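Local atomic coordinates of putative cytosine/guanine deaminase (Unidentified, PDB entry 2PAJ), a protein that catalyses the zinc-dependent hydrolytic deamination of 2-amino-4-hydroxypteridines such as isoxanthopterin, giving 2,4-dihydroxypteridines and ammonium. Residues A412-Y424 / S437-G450. Residues are numbered along the deposited sequence; the frame is centred on the assembly and turned at random.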
# COMPACT_ATOMS: atom_id res chain seq x y z
N ALA A 412 16.70 2.40 -2.19
CA ALA A 412 16.48 3.69 -2.86
C ALA A 412 15.09 3.88 -3.44
O ALA A 412 14.91 3.84 -4.66
CB ALA A 412 17.52 3.88 -3.95
N ASP A 413 14.11 4.08 -2.56
CA ASP A 413 12.73 4.33 -2.98
C ASP A 413 12.47 5.77 -2.56
O ASP A 413 12.13 6.04 -1.40
CB ASP A 413 11.77 3.39 -2.26
CG ASP A 413 12.15 1.94 -2.46
OD1 ASP A 413 12.36 1.53 -3.63
OD2 ASP A 413 12.23 1.21 -1.45
N ILE A 414 12.65 6.67 -3.51
CA ILE A 414 12.52 8.09 -3.25
C ILE A 414 11.58 8.82 -4.19
O ILE A 414 11.49 8.50 -5.37
CB ILE A 414 13.90 8.78 -3.33
CG1 ILE A 414 14.89 8.03 -2.44
CG2 ILE A 414 13.81 10.24 -2.87
CD1 ILE A 414 16.32 8.50 -2.59
N ALA A 415 10.89 9.81 -3.64
CA ALA A 415 9.99 10.65 -4.42
C ALA A 415 10.51 12.08 -4.39
O ALA A 415 10.80 12.64 -3.33
CB ALA A 415 8.59 10.58 -3.84
N VAL A 416 10.67 12.67 -5.56
CA VAL A 416 11.13 14.04 -5.68
C VAL A 416 9.99 14.82 -6.31
O VAL A 416 9.66 14.61 -7.48
CB VAL A 416 12.37 14.11 -6.59
CG1 VAL A 416 12.82 15.55 -6.77
CG2 VAL A 416 13.47 13.28 -5.97
N TYR A 417 9.38 15.70 -5.52
CA TYR A 417 8.24 16.49 -5.99
C TYR A 417 8.56 17.93 -6.41
O TYR A 417 9.29 18.64 -5.72
CB TYR A 417 7.14 16.55 -4.93
CG TYR A 417 6.68 15.22 -4.40
CD1 TYR A 417 7.09 14.76 -3.14
CD2 TYR A 417 5.79 14.42 -5.13
CE1 TYR A 417 6.62 13.56 -2.62
CE2 TYR A 417 5.32 13.21 -4.62
CZ TYR A 417 5.74 12.79 -3.36
OH TYR A 417 5.28 11.60 -2.84
N ARG A 418 8.02 18.34 -7.55
CA ARG A 418 8.20 19.71 -8.01
C ARG A 418 6.89 20.43 -7.66
O ARG A 418 5.81 20.01 -8.07
CB ARG A 418 8.45 19.75 -9.52
CG ARG A 418 8.68 21.15 -10.07
CD ARG A 418 9.49 21.12 -11.34
NE ARG A 418 10.91 20.89 -11.08
CZ ARG A 418 11.72 20.27 -11.94
NH1 ARG A 418 11.24 19.83 -13.10
NH2 ARG A 418 13.01 20.11 -11.66
N LEU A 419 6.99 21.50 -6.87
CA LEU A 419 5.81 22.26 -6.45
C LEU A 419 5.58 23.42 -7.40
O LEU A 419 5.52 24.57 -6.98
CB LEU A 419 6.00 22.80 -5.04
CG LEU A 419 6.48 21.82 -3.96
CD1 LEU A 419 6.65 22.56 -2.66
CD2 LEU A 419 5.48 20.68 -3.80
N ASP A 420 5.44 23.12 -8.68
CA ASP A 420 5.23 24.13 -9.70
C ASP A 420 3.77 24.57 -9.88
O ASP A 420 3.47 25.41 -10.73
CB ASP A 420 5.79 23.59 -11.02
CG ASP A 420 5.24 22.21 -11.34
OD1 ASP A 420 4.05 22.11 -11.71
OD2 ASP A 420 6.01 21.23 -11.21
N ASP A 421 2.88 24.00 -9.07
CA ASP A 421 1.46 24.33 -9.10
C ASP A 421 1.25 25.48 -8.12
O ASP A 421 1.84 25.49 -7.04
CB ASP A 421 0.63 23.13 -8.64
CG ASP A 421 -0.87 23.36 -8.80
OD1 ASP A 421 -1.42 23.00 -9.86
OD2 ASP A 421 -1.51 23.91 -7.88
N PRO A 422 0.42 26.46 -8.49
CA PRO A 422 0.14 27.61 -7.63
C PRO A 422 -0.33 27.34 -6.20
O PRO A 422 -0.22 28.22 -5.35
CB PRO A 422 -0.86 28.43 -8.43
CG PRO A 422 -1.37 27.50 -9.48
CD PRO A 422 -0.18 26.66 -9.82
N ARG A 423 -0.84 26.15 -5.92
CA ARG A 423 -1.29 25.85 -4.56
C ARG A 423 -0.11 25.89 -3.58
O ARG A 423 -0.29 26.07 -2.38
CB ARG A 423 -1.96 24.48 -4.48
CG ARG A 423 -1.12 23.30 -5.01
CD ARG A 423 -1.71 21.96 -4.60
NE ARG A 423 -3.18 21.98 -4.57
CZ ARG A 423 -3.97 21.82 -5.63
NH1 ARG A 423 -3.46 21.61 -6.83
NH2 ARG A 423 -5.27 21.92 -5.49
N TYR A 424 1.09 25.72 -4.12
CA TYR A 424 2.30 25.70 -3.30
C TYR A 424 2.95 27.08 -3.18
O TYR A 424 3.77 27.31 -2.29
CB TYR A 424 3.32 24.73 -3.89
CG TYR A 424 2.76 23.36 -4.14
CD1 TYR A 424 2.58 22.88 -5.44
CD2 TYR A 424 2.41 22.53 -3.07
CE1 TYR A 424 2.06 21.63 -5.67
CE2 TYR A 424 1.89 21.28 -3.29
CZ TYR A 424 1.72 20.83 -4.59
OH TYR A 424 1.19 19.58 -4.80
N SER A 437 -1.17 20.66 1.02
CA SER A 437 -1.74 21.46 -0.06
C SER A 437 -2.89 20.88 -0.87
O SER A 437 -3.53 21.59 -1.63
CB SER A 437 -0.62 21.86 -1.03
OG SER A 437 0.44 22.48 -0.34
N GLY A 438 -3.14 19.59 -0.71
CA GLY A 438 -4.20 18.96 -1.48
C GLY A 438 -3.70 18.79 -2.90
O GLY A 438 -2.50 18.85 -3.14
N GLY A 439 -4.61 18.58 -3.84
CA GLY A 439 -4.20 18.40 -5.22
C GLY A 439 -3.32 17.19 -5.45
O GLY A 439 -3.65 16.08 -5.03
N ARG A 440 -2.20 17.40 -6.12
CA ARG A 440 -1.27 16.32 -6.40
C ARG A 440 0.03 16.91 -6.91
O ARG A 440 0.07 17.43 -8.03
CB ARG A 440 -1.85 15.38 -7.46
CG ARG A 440 -0.86 14.30 -7.92
CD ARG A 440 -1.30 13.55 -9.17
NE ARG A 440 -0.11 12.99 -9.79
CZ ARG A 440 0.49 13.51 -10.86
NH1 ARG A 440 -0.00 14.59 -11.45
NH2 ARG A 440 1.63 12.99 -11.30
N PRO A 441 1.11 16.84 -6.12
CA PRO A 441 2.36 17.41 -6.61
C PRO A 441 2.89 16.69 -7.84
O PRO A 441 2.53 15.56 -8.13
CB PRO A 441 3.29 17.30 -5.39
CG PRO A 441 2.76 16.14 -4.67
CD PRO A 441 1.27 16.29 -4.77
N SER A 442 3.74 17.40 -8.57
CA SER A 442 4.35 16.91 -9.79
C SER A 442 5.55 16.03 -9.45
O SER A 442 6.52 16.49 -8.85
CB SER A 442 4.76 18.12 -10.64
OG SER A 442 5.42 17.75 -11.84
N VAL A 443 5.49 14.74 -9.81
CA VAL A 443 6.61 13.83 -9.56
C VAL A 443 7.66 13.97 -10.66
O VAL A 443 7.57 13.35 -11.72
CB VAL A 443 6.17 12.34 -9.48
CG1 VAL A 443 5.62 12.03 -8.10
CG2 VAL A 443 5.12 12.06 -10.52
N MET A 444 8.66 14.81 -10.40
CA MET A 444 9.71 15.01 -11.38
C MET A 444 10.53 13.73 -11.33
O MET A 444 11.15 13.34 -12.32
CB MET A 444 10.57 16.25 -11.02
CG MET A 444 11.67 16.01 -10.00
SD MET A 444 13.29 15.69 -10.77
CE MET A 444 14.24 17.09 -10.12
N ALA A 445 10.50 13.06 -10.19
CA ALA A 445 11.26 11.83 -10.05
C ALA A 445 10.77 10.87 -8.97
O ALA A 445 10.56 11.26 -7.83
CB ALA A 445 12.72 12.16 -9.80
N LEU A 446 10.61 9.60 -9.35
CA LEU A 446 10.21 8.54 -8.42
C LEU A 446 11.25 7.45 -8.61
O LEU A 446 11.55 7.07 -9.75
CB LEU A 446 8.82 7.98 -8.77
CG LEU A 446 7.98 7.27 -7.69
CD1 LEU A 446 7.41 5.99 -8.26
CD2 LEU A 446 8.81 6.98 -6.44
N PHE A 447 11.80 6.96 -7.51
CA PHE A 447 12.80 5.90 -7.53
C PHE A 447 12.34 4.67 -6.79
O PHE A 447 11.88 4.76 -5.65
CB PHE A 447 14.11 6.36 -6.91
CG PHE A 447 14.87 7.32 -7.76
CD1 PHE A 447 14.80 8.68 -7.53
CD2 PHE A 447 15.62 6.85 -8.82
CE1 PHE A 447 15.48 9.57 -8.34
CE2 PHE A 447 16.31 7.72 -9.64
CZ PHE A 447 16.24 9.09 -9.41
N SER A 448 12.46 3.52 -7.45
CA SER A 448 12.10 2.26 -6.84
C SER A 448 13.29 1.34 -7.00
O SER A 448 13.70 0.99 -8.12
CB SER A 448 10.87 1.65 -7.52
OG SER A 448 10.44 0.49 -6.82
N ALA A 449 13.87 0.96 -5.87
CA ALA A 449 15.04 0.09 -5.89
C ALA A 449 16.14 0.74 -6.74
O ALA A 449 16.82 0.05 -7.51
CB ALA A 449 14.66 -1.27 -6.44
N GLY A 450 16.28 2.06 -6.61
CA GLY A 450 17.30 2.79 -7.34
C GLY A 450 17.06 3.03 -8.81
O GLY A 450 17.95 3.48 -9.54
O HOH W 1 -0.27 25.00 0.09
O HOH W 2 0.04 18.58 -2.55
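Strand 414-418 and strand 445-448 run antiparallel, their axes 4.7 Å apart, and a classic beta bulge interrupts the ladder where Met444 and Ala445 both face Val416. Val416 N reaches Ala445 O at 2.7 Å, while Val416 O takes a bond from Ala445 N and a weaker one from Met444 N. Beyond the bulge, Arg418 N gives Ser442 O a nearly straight bond (173°). On the Val416 side of the ladder, the small Ala445 CB packs 3.8 Å from Val416 CB, and Val416 CG1, anti to its own nitrogen (chi1 177°), lies 3.5 Å from Met444 CG. Met444 CB lies over one face of the Arg418 guanidinium, toward its rim, while the bent chain brings CE to 3.6 Å from Arg418 NH2. On the other side the Tyr417 ring lies alongside Pro441 and Val443, with Tyr417 CD2 3.5 Å from Pro441 CG. Asp413 OD1 takes the Ala449 N-H at 2.8 Å, tying down the turn into strand 451-455; Asp413 OD2 pairs with Arg163. Past the strands, Arg423, salt-bridged to Asp421, bonds through NE to Ser437 O; Gly439 CA lies over its guanidinium centre, and Gly439's positive phi favours glycine. Tyr424 OH donates to a water that bonds onward to Gly438 O. Strand 414-418 also pairs with strand 67-73. Backbone bonds and apolar packing join the strands, whereas charged side chains bonding to backbone groups, and water bridges, join the loops, all away from the zinc site.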